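Local coordinates for uncharacterized protein (Legionella pneumophila subsp. pneumophila, PDB 5T2X) that is of unknown function, an almost wholly helical protein whose family (DUF5630) has no assigned activity, at residues 16-21 / 47-52; 23-28 / 32-37; 41-46 / 70-75; 64-69 / 89-94. All coordinates share one frame; numbering follows the deposited sequence.

Interaction 1. Residues 16-21 / 47-52; sequences LKKINI and IKYTEL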
loop_
_atom_site.group_PDB
_atom_site.type_symbol
_atom_site.label_atom_id
_atom_site.label_comp_id
_atom_site.label_asym_id
_atom_site.label_seq_id
_atom_site.Cartn_x
_atom_site.Cartn_y
_atom_site.Cartn_z
ATOM N N LEU A 16 13.088 -28.186 -8.641
ATOM C CA LEU A 16 13.771 -28.498 -7.389
ATOM C C LEU A 16 15.283 -28.493 -7.561
ATOM O O LEU A 16 16.010 -28.109 -6.639
ATOM C CB LEU A 16 13.302 -29.852 -6.855
ATOM C CG LEU A 16 11.874 -29.911 -6.313
ATOM C CD1 LEU A 16 11.505 -31.335 -5.930
ATOM C CD2 LEU A 16 11.717 -28.975 -5.124
ATOM N N LYS A 17 15.775 -28.910 -8.731
ATOM C CA LYS A 17 17.213 -28.892 -8.968
ATOM C C LYS A 17 17.725 -27.467 -9.139
ATOM O O LYS A 17 18.780 -27.113 -8.601
ATOM C CB LYS A 17 17.552 -29.740 -10.194
ATOM C CG LYS A 17 19.042 -29.843 -10.477
ATOM C CD LYS A 17 19.778 -30.496 -9.317
ATOM C CE LYS A 17 21.285 -30.377 -9.479
ATOM N NZ LYS A 17 21.747 -30.939 -10.777
ATOM N N LYS A 18 16.985 -26.632 -9.873
ATOM C CA LYS A 18 17.433 -25.265 -10.117
ATOM C C LYS A 18 17.457 -24.438 -8.838
ATOM O O LYS A 18 18.315 -23.561 -8.687
ATOM C CB LYS A 18 16.546 -24.605 -11.172
ATOM C CG LYS A 18 16.762 -25.156 -12.573
ATOM C CD LYS A 18 15.643 -24.754 -13.520
ATOM C CE LYS A 18 15.820 -25.418 -14.878
ATOM N NZ LYS A 18 14.667 -25.160 -15.783
ATOM N N ILE A 19 16.537 -24.700 -7.907
ATOM C CA ILE A 19 16.559 -23.991 -6.630
ATOM C C ILE A 19 17.781 -24.400 -5.817
ATOM O O ILE A 19 18.437 -23.557 -5.194
ATOM C CB ILE A 19 15.250 -24.238 -5.857
ATOM C CG1 ILE A 19 14.071 -23.593 -6.587
ATOM C CG2 ILE A 19 15.350 -23.698 -4.439
ATOM C CD1 ILE A 19 12.749 -23.742 -5.866
ATOM N N ASN A 20 18.110 -25.695 -5.818
ATOM C CA ASN A 20 19.276 -26.178 -5.087
ATOM C C ASN A 20 20.582 -25.626 -5.645
ATOM O O ASN A 20 21.575 -25.564 -4.912
ATOM C CB ASN A 20 19.316 -27.708 -5.105
ATOM C CG ASN A 20 18.127 -28.333 -4.404
ATOM O OD1 ASN A 20 17.536 -27.734 -3.504
ATOM N ND2 ASN A 20 17.770 -29.544 -4.813
ATOM N N ILE A 21 20.606 -25.231 -6.919
ATOM C CA ILE A 21 21.825 -24.670 -7.496
ATOM C C ILE A 21 22.139 -23.321 -6.861
ATOM O O ILE A 21 23.285 -23.044 -6.484
ATOM C CB ILE A 21 21.692 -24.558 -9.025
ATOM C CG1 ILE A 21 21.581 -25.946 -9.656
ATOM C CG2 ILE A 21 22.875 -23.796 -9.602
ATOM C CD1 ILE A 21 21.203 -25.915 -11.117
ATOM N N ILE A 47 10.626 -14.367 -7.515
ATOM C CA ILE A 47 9.723 -14.299 -6.370
ATOM C C ILE A 47 9.344 -15.700 -5.908
ATOM O O ILE A 47 9.286 -15.981 -4.704
ATOM C CB ILE A 47 8.482 -13.459 -6.723
ATOM C CG1 ILE A 47 8.882 -12.002 -6.958
ATOM C CG2 ILE A 47 7.433 -13.563 -5.628
ATOM C CD1 ILE A 47 7.726 -11.105 -7.322
ATOM N N LYS A 48 9.096 -16.604 -6.857
ATOM C CA LYS A 48 8.742 -17.973 -6.502
ATOM C C LYS A 48 9.875 -18.676 -5.764
ATOM O O LYS A 48 9.617 -19.516 -4.893
ATOM C CB LYS A 48 8.351 -18.744 -7.762
ATOM C CG LYS A 48 7.883 -20.164 -7.518
ATOM C CD LYS A 48 7.112 -20.679 -8.718
ATOM C CE LYS A 48 7.096 -22.190 -8.745
ATOM N NZ LYS A 48 8.482 -22.718 -8.867
ATOM N N TYR A 49 11.128 -18.347 -6.086
ATOM C CA TYR A 49 12.247 -18.955 -5.371
ATOM C C TYR A 49 12.327 -18.451 -3.935
ATOM O O TYR A 49 12.625 -19.225 -3.018
ATOM C CB TYR A 49 13.563 -18.685 -6.103
ATOM C CG TYR A 49 13.812 -19.578 -7.300
ATOM C CD1 TYR A 49 12.812 -20.402 -7.803
ATOM C CD2 TYR A 49 15.055 -19.604 -7.919
ATOM C CE1 TYR A 49 13.041 -21.219 -8.899
ATOM C CE2 TYR A 49 15.294 -20.419 -9.012
ATOM C CZ TYR A 49 14.285 -21.223 -9.497
ATOM O OH TYR A 49 14.522 -22.032 -10.584
ATOM N N THR A 50 12.064 -17.158 -3.719
ATOM C CA THR A 50 12.104 -16.618 -2.363
ATOM C C THR A 50 11.009 -17.214 -1.489
ATOM O O THR A 50 11.159 -17.270 -0.263
ATOM C CB THR A 50 11.982 -15.092 -2.391
ATOM O OG1 THR A 50 10.707 -14.717 -2.928
ATOM C CG2 THR A 50 13.087 -14.482 -3.240
ATOM N N GLU A 51 9.907 -17.666 -2.091
ATOM C CA GLU A 51 8.833 -18.270 -1.310
ATOM C C GLU A 51 9.118 -19.727 -0.973
ATOM O O GLU A 51 8.678 -20.213 0.074
ATOM C CB GLU A 51 7.506 -18.159 -2.063
ATOM C CG GLU A 51 7.031 -16.732 -2.280
ATOM C CD GLU A 51 5.708 -16.662 -3.019
ATOM O OE1 GLU A 51 5.269 -17.700 -3.557
ATOM O OE2 GLU A 51 5.106 -15.569 -3.060
ATOM N N LEU A 52 9.850 -20.431 -1.833
ATOM C CA LEU A 52 10.108 -21.853 -1.646
ATOM C C LEU A 52 11.393 -22.142 -0.885
ATOM O O LEU A 52 11.613 -23.294 -0.497
ATOM C CB LEU A 52 10.163 -22.561 -3.004
ATOM C CG LEU A 52 8.863 -22.627 -3.805
ATOM C CD1 LEU A 52 9.095 -23.329 -5.134
ATOM C CD2 LEU A 52 7.779 -23.331 -3.001
#

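Interaction 2. Residues 23-28 / 32-37; sequences ENLIKE and ARAKML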
loop_
_atom_site.group_PDB
_atom_site.type_symbol
_atom_site.label_atom_id
_atom_site.label_comp_id
_atom_site.label_asym_id
_atom_site.label_seq_id
_atom_site.Cartn_x
_atom_site.Cartn_y
_atom_site.Cartn_z
ATOM N N GLU A 23 20.767 -22.223 -3.994
ATOM C CA GLU A 23 20.892 -22.450 -2.555
ATOM C C GLU A 23 22.318 -22.835 -2.180
ATOM O O GLU A 23 22.885 -22.303 -1.218
ATOM C CB GLU A 23 19.918 -23.537 -2.102
ATOM C CG GLU A 23 18.484 -23.083 -1.932
ATOM C CD GLU A 23 17.639 -24.136 -1.245
ATOM O OE1 GLU A 23 18.212 -25.146 -0.786
ATOM O OE2 GLU A 23 16.407 -23.959 -1.164
ATOM N N ASN A 24 22.912 -23.768 -2.927
ATOM C CA ASN A 24 24.253 -24.235 -2.593
ATOM C C ASN A 24 25.295 -23.147 -2.823
ATOM O O ASN A 24 26.256 -23.033 -2.055
ATOM C CB ASN A 24 24.591 -25.489 -3.399
ATOM C CG ASN A 24 23.705 -26.669 -3.037
ATOM O OD1 ASN A 24 23.071 -26.683 -1.982
ATOM N ND2 ASN A 24 23.661 -27.667 -3.913
ATOM N N LEU A 25 25.119 -22.335 -3.869
ATOM C CA LEU A 25 26.042 -21.228 -4.104
ATOM C C LEU A 25 26.057 -20.264 -2.925
ATOM O O LEU A 25 27.114 -19.743 -2.552
ATOM C CB LEU A 25 25.668 -20.493 -5.392
ATOM C CG LEU A 25 25.906 -21.238 -6.706
ATOM C CD1 LEU A 25 25.415 -20.414 -7.888
ATOM C CD2 LEU A 25 27.377 -21.587 -6.863
ATOM N N ILE A 26 24.891 -20.017 -2.322
ATOM C CA ILE A 26 24.828 -19.127 -1.167
ATOM C C ILE A 26 25.483 -19.779 0.045
ATOM O O ILE A 26 26.176 -19.114 0.825
ATOM C CB ILE A 26 23.369 -18.729 -0.883
ATOM C CG1 ILE A 26 22.781 -17.998 -2.090
ATOM C CG2 ILE A 26 23.281 -17.857 0.360
ATOM C CD1 ILE A 26 21.321 -17.656 -1.946
ATOM N N LYS A 27 25.285 -21.087 0.217
ATOM C CA LYS A 27 25.905 -21.784 1.339
ATOM C C LYS A 27 27.418 -21.867 1.173
ATOM O O LYS A 27 28.164 -21.720 2.148
ATOM C CB LYS A 27 25.298 -23.178 1.488
ATOM C CG LYS A 27 23.812 -23.171 1.813
ATOM C CD LYS A 27 23.234 -24.577 1.798
ATOM C CE LYS A 27 21.744 -24.563 2.100
ATOM N NZ LYS A 27 21.153 -25.926 2.008
ATOM N N GLU A 28 27.896 -22.091 -0.056
ATOM C CA GLU A 28 29.333 -22.136 -0.332
ATOM C C GLU A 28 29.975 -20.755 -0.360
ATOM O O GLU A 28 31.157 -20.653 -0.725
ATOM C CB GLU A 28 29.602 -22.851 -1.660
ATOM C CG GLU A 28 29.076 -24.279 -1.751
ATOM C CD GLU A 28 29.997 -25.303 -1.111
ATOM O OE1 GLU A 28 30.509 -25.048 -0.000
ATOM O OE2 GLU A 28 30.208 -26.368 -1.728
ATOM N N ALA A 32 28.595 -13.702 -5.228
ATOM C CA ALA A 32 28.568 -13.055 -6.535
ATOM C C ALA A 32 28.028 -13.988 -7.610
ATOM O O ALA A 32 27.370 -13.532 -8.551
ATOM C CB ALA A 32 29.966 -12.563 -6.912
ATOM N N ARG A 33 28.287 -15.290 -7.486
ATOM C CA ARG A 33 27.789 -16.237 -8.476
ATOM C C ARG A 33 26.294 -16.478 -8.303
ATOM O O ARG A 33 25.556 -16.577 -9.291
ATOM C CB ARG A 33 28.568 -17.547 -8.378
ATOM C CG ARG A 33 28.418 -18.454 -9.582
ATOM C CD ARG A 33 29.244 -19.714 -9.408
ATOM N NE ARG A 33 30.643 -19.409 -9.124
ATOM C CZ ARG A 33 31.551 -20.320 -8.789
ATOM N NH1 ARG A 33 31.206 -21.596 -8.693
ATOM N NH2 ARG A 33 32.803 -19.954 -8.548
ATOM N N ALA A 34 25.830 -16.577 -7.055
ATOM C CA ALA A 34 24.399 -16.720 -6.805
ATOM C C ALA A 34 23.643 -15.463 -7.210
ATOM O O ALA A 34 22.558 -15.544 -7.799
ATOM C CB ALA A 34 24.153 -17.040 -5.332
ATOM N N LYS A 35 24.203 -14.291 -6.903
ATOM C CA LYS A 35 23.587 -13.036 -7.315
ATOM C C LYS A 35 23.569 -12.899 -8.831
ATOM O O LYS A 35 22.638 -12.311 -9.395
ATOM C CB LYS A 35 24.335 -11.869 -6.672
ATOM C CG LYS A 35 23.758 -10.499 -6.945
ATOM C CD LYS A 35 24.486 -9.457 -6.115
ATOM C CE LYS A 35 24.029 -8.056 -6.455
ATOM N NZ LYS A 35 24.696 -7.039 -5.595
HETATM N N MSE A 36 24.575 -13.442 -9.503
HETATM C CA MSE A 36 24.659 -13.414 -10.955
HETATM C C MSE A 36 23.544 -14.236 -11.601
HETATM O O MSE A 36 22.950 -13.819 -12.597
HETATM C CB MSE A 36 26.029 -13.929 -11.390
HETATM C CG MSE A 36 26.155 -14.296 -12.843
HETATM SE SE MSE A 36 27.869 -15.174 -13.129
HETATM C CE MSE A 36 27.629 -15.690 -14.994
ATOM N N LEU A 37 23.259 -15.405 -11.024
ATOM C CA LEU A 37 22.193 -16.251 -11.549
ATOM C C LEU A 37 20.817 -15.719 -11.167
ATOM O O LEU A 37 19.871 -15.816 -11.958
ATOM C CB LEU A 37 22.366 -17.687 -11.052
ATOM C CG LEU A 37 23.535 -18.481 -11.635
ATOM C CD1 LEU A 37 23.532 -19.905 -11.098
ATOM C CD2 LEU A 37 23.479 -18.477 -13.156
#

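Interaction 3. Residues 41-46 / 70-75; sequences LDLTTL and RTHLQN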
loop_
_atom_site.group_PDB
_atom_site.type_symbol
_atom_site.label_atom_id
_atom_site.label_comp_id
_atom_site.label_asym_id
_atom_site.label_seq_id
_atom_site.Cartn_x
_atom_site.Cartn_y
_atom_site.Cartn_z
ATOM N N LEU A 41 17.044 -14.372 -13.702
ATOM C CA LEU A 41 15.693 -14.900 -13.599
ATOM C C LEU A 41 14.657 -13.839 -13.949
ATOM O O LEU A 41 14.868 -12.640 -13.754
ATOM C CB LEU A 41 15.428 -15.419 -12.186
ATOM C CG LEU A 41 16.251 -16.607 -11.693
ATOM C CD1 LEU A 41 15.899 -16.914 -10.247
ATOM C CD2 LEU A 41 16.015 -17.819 -12.576
ATOM N N ASP A 42 13.528 -14.299 -14.478
ATOM C CA ASP A 42 12.361 -13.441 -14.577
ATOM C C ASP A 42 11.783 -13.199 -13.186
ATOM O O ASP A 42 11.985 -13.984 -12.255
ATOM C CB ASP A 42 11.308 -14.064 -15.493
ATOM C CG ASP A 42 11.004 -15.505 -15.134
ATOM O OD1 ASP A 42 11.960 -16.293 -14.963
ATOM O OD2 ASP A 42 9.811 -15.849 -15.009
ATOM N N LEU A 43 11.054 -12.088 -13.052
ATOM C CA LEU A 43 10.531 -11.711 -11.744
ATOM C C LEU A 43 9.606 -12.781 -11.176
ATOM O O LEU A 43 9.580 -12.991 -9.958
ATOM C CB LEU A 43 9.807 -10.364 -11.833
ATOM C CG LEU A 43 9.336 -9.759 -10.509
ATOM C CD1 LEU A 43 10.470 -9.727 -9.497
ATOM C CD2 LEU A 43 8.783 -8.362 -10.733
ATOM N N THR A 44 8.850 -13.471 -12.034
ATOM C CA THR A 44 7.964 -14.528 -11.555
ATOM C C THR A 44 8.757 -15.643 -10.885
ATOM O O THR A 44 8.405 -16.104 -9.794
ATOM C CB THR A 44 7.130 -15.085 -12.709
ATOM O OG1 THR A 44 6.302 -14.049 -13.252
ATOM C CG2 THR A 44 6.246 -16.228 -12.218
ATOM N N THR A 45 9.844 -16.081 -11.524
ATOM C CA THR A 45 10.636 -17.172 -10.968
ATOM C C THR A 45 11.434 -16.715 -9.752
ATOM O O THR A 45 11.573 -17.466 -8.779
ATOM C CB THR A 45 11.563 -17.740 -12.042
ATOM O OG1 THR A 45 10.796 -18.079 -13.203
ATOM C CG2 THR A 45 12.272 -18.985 -11.534
ATOM N N LEU A 46 11.962 -15.488 -9.790
ATOM C CA LEU A 46 12.703 -14.960 -8.648
ATOM C C LEU A 46 11.834 -14.924 -7.398
ATOM O O LEU A 46 12.239 -15.395 -6.329
ATOM C CB LEU A 46 13.238 -13.563 -8.968
ATOM C CG LEU A 46 13.829 -12.780 -7.789
ATOM C CD1 LEU A 46 15.072 -13.467 -7.239
ATOM C CD2 LEU A 46 14.139 -11.344 -8.187
ATOM N N ARG A 70 15.787 -3.447 -7.449
ATOM C CA ARG A 70 15.707 -2.158 -8.129
ATOM C C ARG A 70 15.735 -2.321 -9.641
ATOM O O ARG A 70 15.090 -1.548 -10.359
ATOM C CB ARG A 70 16.846 -1.243 -7.679
ATOM C CG ARG A 70 16.700 -0.748 -6.258
ATOM C CD ARG A 70 17.597 0.446 -5.986
ATOM N NE ARG A 70 17.417 0.923 -4.619
ATOM C CZ ARG A 70 18.083 0.445 -3.573
ATOM N NH1 ARG A 70 18.977 -0.518 -3.743
ATOM N NH2 ARG A 70 17.857 0.931 -2.361
ATOM N N THR A 71 16.474 -3.313 -10.142
ATOM C CA THR A 71 16.453 -3.599 -11.571
ATOM C C THR A 71 15.048 -3.962 -12.033
ATOM O O THR A 71 14.580 -3.477 -13.069
ATOM C CB THR A 71 17.436 -4.725 -11.896
ATOM O OG1 THR A 71 18.766 -4.308 -11.564
ATOM C CG2 THR A 71 17.373 -5.083 -13.373
ATOM N N HIS A 72 14.351 -4.804 -11.264
ATOM C CA HIS A 72 12.973 -5.141 -11.603
ATOM C C HIS A 72 12.046 -3.949 -11.403
ATOM O O HIS A 72 11.100 -3.755 -12.175
ATOM C CB HIS A 72 12.503 -6.334 -10.772
ATOM C CG HIS A 72 13.173 -7.622 -11.135
ATOM N ND1 HIS A 72 12.940 -8.270 -12.329
ATOM C CD2 HIS A 72 14.066 -8.384 -10.461
ATOM C CE1 HIS A 72 13.663 -9.375 -12.376
ATOM N NE2 HIS A 72 14.355 -9.468 -11.254
ATOM N N LEU A 73 12.297 -3.139 -10.369
ATOM C CA LEU A 73 11.485 -1.945 -10.158
ATOM C C LEU A 73 11.623 -0.976 -11.324
ATOM O O LEU A 73 10.631 -0.388 -11.774
ATOM C CB LEU A 73 11.881 -1.259 -8.849
ATOM C CG LEU A 73 11.105 0.015 -8.505
ATOM C CD1 LEU A 73 9.646 -0.308 -8.222
ATOM C CD2 LEU A 73 11.735 0.732 -7.324
ATOM N N GLN A 74 12.845 -0.800 -11.830
ATOM C CA GLN A 74 13.063 0.098 -12.957
ATOM C C GLN A 74 12.486 -0.450 -14.256
ATOM O O GLN A 74 12.273 0.321 -15.197
ATOM C CB GLN A 74 14.558 0.382 -13.112
ATOM C CG GLN A 74 15.126 1.241 -11.988
ATOM C CD GLN A 74 16.641 1.264 -11.971
ATOM O OE1 GLN A 74 17.296 0.383 -12.529
ATOM N NE2 GLN A 74 17.209 2.277 -11.324
ATOM N N ASN A 75 12.225 -1.757 -14.329
ATOM C CA ASN A 75 11.557 -2.308 -15.503
ATOM C C ASN A 75 10.073 -1.962 -15.520
ATOM O O ASN A 75 9.462 -1.926 -16.595
ATOM C CB ASN A 75 11.747 -3.823 -15.562
ATOM C CG ASN A 75 13.135 -4.218 -16.031
ATOM O OD1 ASN A 75 13.820 -5.012 -15.386
ATOM N ND2 ASN A 75 13.556 -3.662 -17.161
HETATM O O HOH W 1 16.018 -11.453 -11.395
#

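Interaction 4. Residues 64-69 / 89-94; sequences EQADIW and LTVSQL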
loop_
_atom_site.group_PDB
_atom_site.type_symbol
_atom_site.label_atom_id
_atom_site.label_comp_id
_atom_site.label_asym_id
_atom_site.label_seq_id
_atom_site.Cartn_x
_atom_site.Cartn_y
_atom_site.Cartn_z
ATOM N N GLU A 64 23.061 -5.633 0.323
ATOM C CA GLU A 64 23.788 -5.665 -0.941
ATOM C C GLU A 64 23.023 -6.370 -2.055
ATOM O O GLU A 64 23.496 -6.369 -3.196
ATOM C CB GLU A 64 25.157 -6.327 -0.749
ATOM C CG GLU A 64 25.115 -7.726 -0.151
ATOM C CD GLU A 64 25.048 -7.721 1.365
ATOM O OE1 GLU A 64 24.998 -6.623 1.960
ATOM O OE2 GLU A 64 25.049 -8.816 1.963
ATOM N N GLN A 65 21.866 -6.961 -1.762
ATOM C CA GLN A 65 21.035 -7.596 -2.777
ATOM C C GLN A 65 19.845 -6.737 -3.184
ATOM O O GLN A 65 19.010 -7.185 -3.976
ATOM C CB GLN A 65 20.555 -8.964 -2.288
ATOM C CG GLN A 65 21.509 -10.101 -2.620
ATOM C CD GLN A 65 22.858 -9.950 -1.947
ATOM O OE1 GLN A 65 23.847 -9.591 -2.588
ATOM N NE2 GLN A 65 22.907 -10.228 -0.650
ATOM N N ALA A 66 19.757 -5.509 -2.668
ATOM C CA ALA A 66 18.661 -4.614 -3.017
ATOM C C ALA A 66 18.695 -4.196 -4.482
ATOM O O ALA A 66 17.646 -3.854 -5.041
ATOM C CB ALA A 66 18.692 -3.377 -2.117
ATOM N N ASP A 67 19.870 -4.206 -5.116
ATOM C CA ASP A 67 19.947 -3.863 -6.532
ATOM C C ASP A 67 19.255 -4.895 -7.410
ATOM O O ASP A 67 18.856 -4.568 -8.534
ATOM C CB ASP A 67 21.404 -3.711 -6.960
ATOM C CG ASP A 67 22.182 -5.000 -6.822
ATOM O OD1 ASP A 67 22.618 -5.308 -5.695
ATOM O OD2 ASP A 67 22.356 -5.704 -7.840
ATOM N N ILE A 68 19.120 -6.133 -6.929
ATOM C CA ILE A 68 18.361 -7.137 -7.665
ATOM C C ILE A 68 16.921 -6.681 -7.844
ATOM O O ILE A 68 16.339 -6.813 -8.928
ATOM C CB ILE A 68 18.436 -8.497 -6.946
ATOM C CG1 ILE A 68 19.886 -8.978 -6.847
ATOM C CG2 ILE A 68 17.565 -9.526 -7.656
ATOM C CD1 ILE A 68 20.039 -10.303 -6.129
ATOM N N TRP A 69 16.331 -6.115 -6.790
ATOM C CA TRP A 69 14.945 -5.671 -6.851
ATOM C C TRP A 69 14.807 -4.346 -7.593
ATOM O O TRP A 69 13.814 -4.132 -8.296
ATOM C CB TRP A 69 14.373 -5.559 -5.438
ATOM C CG TRP A 69 14.478 -6.837 -4.657
ATOM C CD1 TRP A 69 15.358 -7.115 -3.653
ATOM C CD2 TRP A 69 13.680 -8.014 -4.828
ATOM N NE1 TRP A 69 15.154 -8.390 -3.183
ATOM C CE2 TRP A 69 14.130 -8.964 -3.890
ATOM C CE3 TRP A 69 12.628 -8.358 -5.683
ATOM C CZ2 TRP A 69 13.564 -10.233 -3.781
ATOM C CZ3 TRP A 69 12.068 -9.617 -5.574
ATOM C CH2 TRP A 69 12.537 -10.540 -4.631
ATOM N N LEU A 89 8.710 0.717 3.863
ATOM C CA LEU A 89 8.737 -0.472 3.021
ATOM C C LEU A 89 10.088 -0.623 2.334
ATOM O O LEU A 89 10.711 0.361 1.927
ATOM C CB LEU A 89 7.625 -0.418 1.974
ATOM C CG LEU A 89 6.194 -0.603 2.482
ATOM C CD1 LEU A 89 5.225 -0.737 1.316
ATOM C CD2 LEU A 89 6.100 -1.809 3.403
ATOM N N THR A 90 10.539 -1.868 2.207
ATOM C CA THR A 90 11.777 -2.160 1.502
ATOM C C THR A 90 11.515 -2.271 0.002
ATOM O O THR A 90 10.370 -2.317 -0.457
ATOM C CB THR A 90 12.410 -3.448 2.029
ATOM O OG1 THR A 90 11.590 -4.567 1.673
ATOM C CG2 THR A 90 12.543 -3.391 3.544
ATOM N N VAL A 91 12.603 -2.317 -0.771
ATOM C CA VAL A 91 12.464 -2.350 -2.224
ATOM C C VAL A 91 11.874 -3.678 -2.688
ATOM O O VAL A 91 11.176 -3.730 -3.708
ATOM C CB VAL A 91 13.820 -2.054 -2.896
ATOM C CG1 VAL A 91 14.835 -3.143 -2.578
ATOM C CG2 VAL A 91 13.651 -1.886 -4.402
ATOM N N SER A 92 12.123 -4.767 -1.954
ATOM C CA SER A 92 11.540 -6.049 -2.339
ATOM C C SER A 92 10.042 -6.069 -2.066
ATOM O O SER A 92 9.265 -6.593 -2.874
ATOM C CB SER A 92 12.233 -7.196 -1.604
ATOM O OG SER A 92 11.851 -7.237 -0.241
ATOM N N GLN A 93 9.621 -5.504 -0.932
ATOM C CA GLN A 93 8.195 -5.370 -0.658
ATOM C C GLN A 93 7.513 -4.519 -1.719
ATOM O O GLN A 93 6.375 -4.798 -2.116
ATOM C CB GLN A 93 7.984 -4.768 0.729
ATOM C CG GLN A 93 8.441 -5.665 1.863
ATOM C CD GLN A 93 8.290 -5.007 3.217
ATOM O OE1 GLN A 93 8.687 -3.858 3.408
ATOM N NE2 GLN A 93 7.707 -5.731 4.164
ATOM N N LEU A 94 8.197 -3.477 -2.197
ATOM C CA LEU A 94 7.624 -2.638 -3.242
ATOM C C LEU A 94 7.480 -3.405 -4.550
ATOM O O LEU A 94 6.437 -3.326 -5.209
ATOM C CB LEU A 94 8.486 -1.391 -3.438
ATOM C CG LEU A 94 8.044 -0.420 -4.533
ATOM C CD1 LEU A 94 6.647 0.111 -4.252
ATOM C CD2 LEU A 94 9.039 0.722 -4.665
#

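Interaction 1. Residues 16-21 / 47-52
I19 laid on the ring of Y49 makes this a hydrophobic helix-helix contact, joining helix 15-27 at the N-terminal end of the model to helix 43-52, the next but one along the chain. The two segments run nearly perpendicular, 82° between their directions, with axes 11.1 Å apart at closest approach, so large side chains must fill the gap. CG1 of I19 sits over one face of the Y49 ring, 3.7 Å from its centroid and displaced toward the CE1-CD1 side. Because chi1 of I19 is -67°, the branch opposite the carbonyl carbon is the one that reaches across, and its CD1 goes on to meet CD1 of L52 at 3.7 Å. At the ring's far end, OH of Y49 comes 3.3 Å from CB of K18, the residue before I19. The K18 chain then runs on past the phenol, carrying its ammonium away. Dispersion and CH-pi attraction therefore hold these two helices together here, with the charged groups kept to the outside.

Interaction 2. Residues 23-28 / 32-37
A helical hairpin brings L25 of helix 15-27 against A34 of helix 31-40, the two helices being joined by a short turn. Their directions differ by 152°, which makes them roughly antiparallel, and the segment axes come within 8.5 Å. Such a close approach fits the small residue at the crossing: the CA atoms of L25 and A34 are 5.5 Å apart, and the A34 methyl takes up little of the gap. Two consecutive residues of helix 15-27 touch that methyl, L25 through CB at 3.8 Å and I26 through CG1 at 3.6 Å.

Beyond CB, L25 reaches over helix 31-40 and divides its two methyls between residues one turn apart. CD1 meets CD1 of L37 at 3.8 Å, while CD2 lies 3.7 Å from CD of R33. The arginine has CG anti to its backbone nitrogen (chi1 -164°), and this brings the aliphatic part of its chain across the leucine at about a right angle before a bend at CD-CG turns the guanidinium onward. I26 also packs on T55, I56 and F59 of helix 54-60, which covers that flank of the pair. Two consecutive helices, roughly antiparallel, packed side by side and linked by a short turn, make an alpha-alpha hairpin; here an alanine lies at its closest point.

Interaction 3. Residues 41-46 / 70-75
H72 reaches from helix 66-76 to the start of helix 43-52, a contact with the N-capped first turn of that helix in this all-helical fold. Its CB, the first atom out from the backbone, passes 4.2 Å from CD1 of L43. With chi1 at -69° CG stands opposite the carbonyl carbon, and the imidazole is directed at the other segment. CD1 of L43 covers one face of the ring, 3.9 Å from the centroid and 14° off the normal, a CH-pi contact in which the two side chains lie alongside, pointing opposite ways. Further out, ND1 lies beside CB of L43, while CD2 and NE2, on another side of the ring, meet CD2 of L46, which comes in obliquely from the same side of the ring plane as L43, the methyl being 3.6 Å from NE2. CE1 faces the backbone ahead of the helix, with O of L41 near the ring plane at its edge.

D42 is the N-cap: its OD2 takes a weak capping bond from N of T45, and OD1 accepts from OG1 of T45 at 2.8 Å. L43 also packs on V95 of helix 91-111, and the buried L46 on I68 and W69. At the tip of the histidine a water lying in the ring plane completes the link, 2.6 Å from NE2 of H72 and donating to O of L41 at 2.9 Å.

Interaction 4. Residues 64-69 / 89-94
The indole of W69, on helix 66-76, lies flat against the first turn of helix 91-111, with CB of S92 over one of its faces. That CB stands 3.4 Å from the centroid of the five-membered ring of W69 and only 9° off its normal, a CH-pi contact made by the methylene carbon. V91 comes in beside it, crossing the tryptophan obliquely: CG1 is 3.8 Å from CB of W69 and 3.9 Å from CB of A66, one turn back. In V91, chi1 of 64° sets CG1 between the backbone nitrogen and carbonyl carbon, where it can meet both residues. T90 occupies the N-cap position, and its backbone nitrogen gives a 3.0 Å bond, in the carbonyl plane and on a lone pair, to OE1 of Q93. The polar ends at the interface are satisfied from outside the segments: NE1 of W69 bonds to O of C60, and OG of S92 to OE2 of E61. A serine can thus serve as a nonpolar partner through its CB while its hydroxyl is held by a carboxylate, and the indole keeps both its pi contact and its N-H bond.

How the interactions relate
The four contacts follow the chain through its N-terminal helices, all on the same side of the chain's centre. Interactions 1 and 2 share helix 15-27, interactions 1 and 3 helix 43-52, and interactions 3 and 4 helix 66-76, so shared helices link interaction 2 to 1, 1 to 3 and 3 to 4. Interaction 2 closes first, within the span bridged by interaction 1; the segments of interaction 3 alternate with those of interaction 1 and of interaction 4. The centres of interactions 3 and 4 are closest, about 10 Å apart, meeting where L46 packs on W69. Between interactions 2 and 4, about 18 Å apart, K35 forms a salt bridge with D67. The terminal hairpin is thereby tied to the helices leading into the rest of the protein.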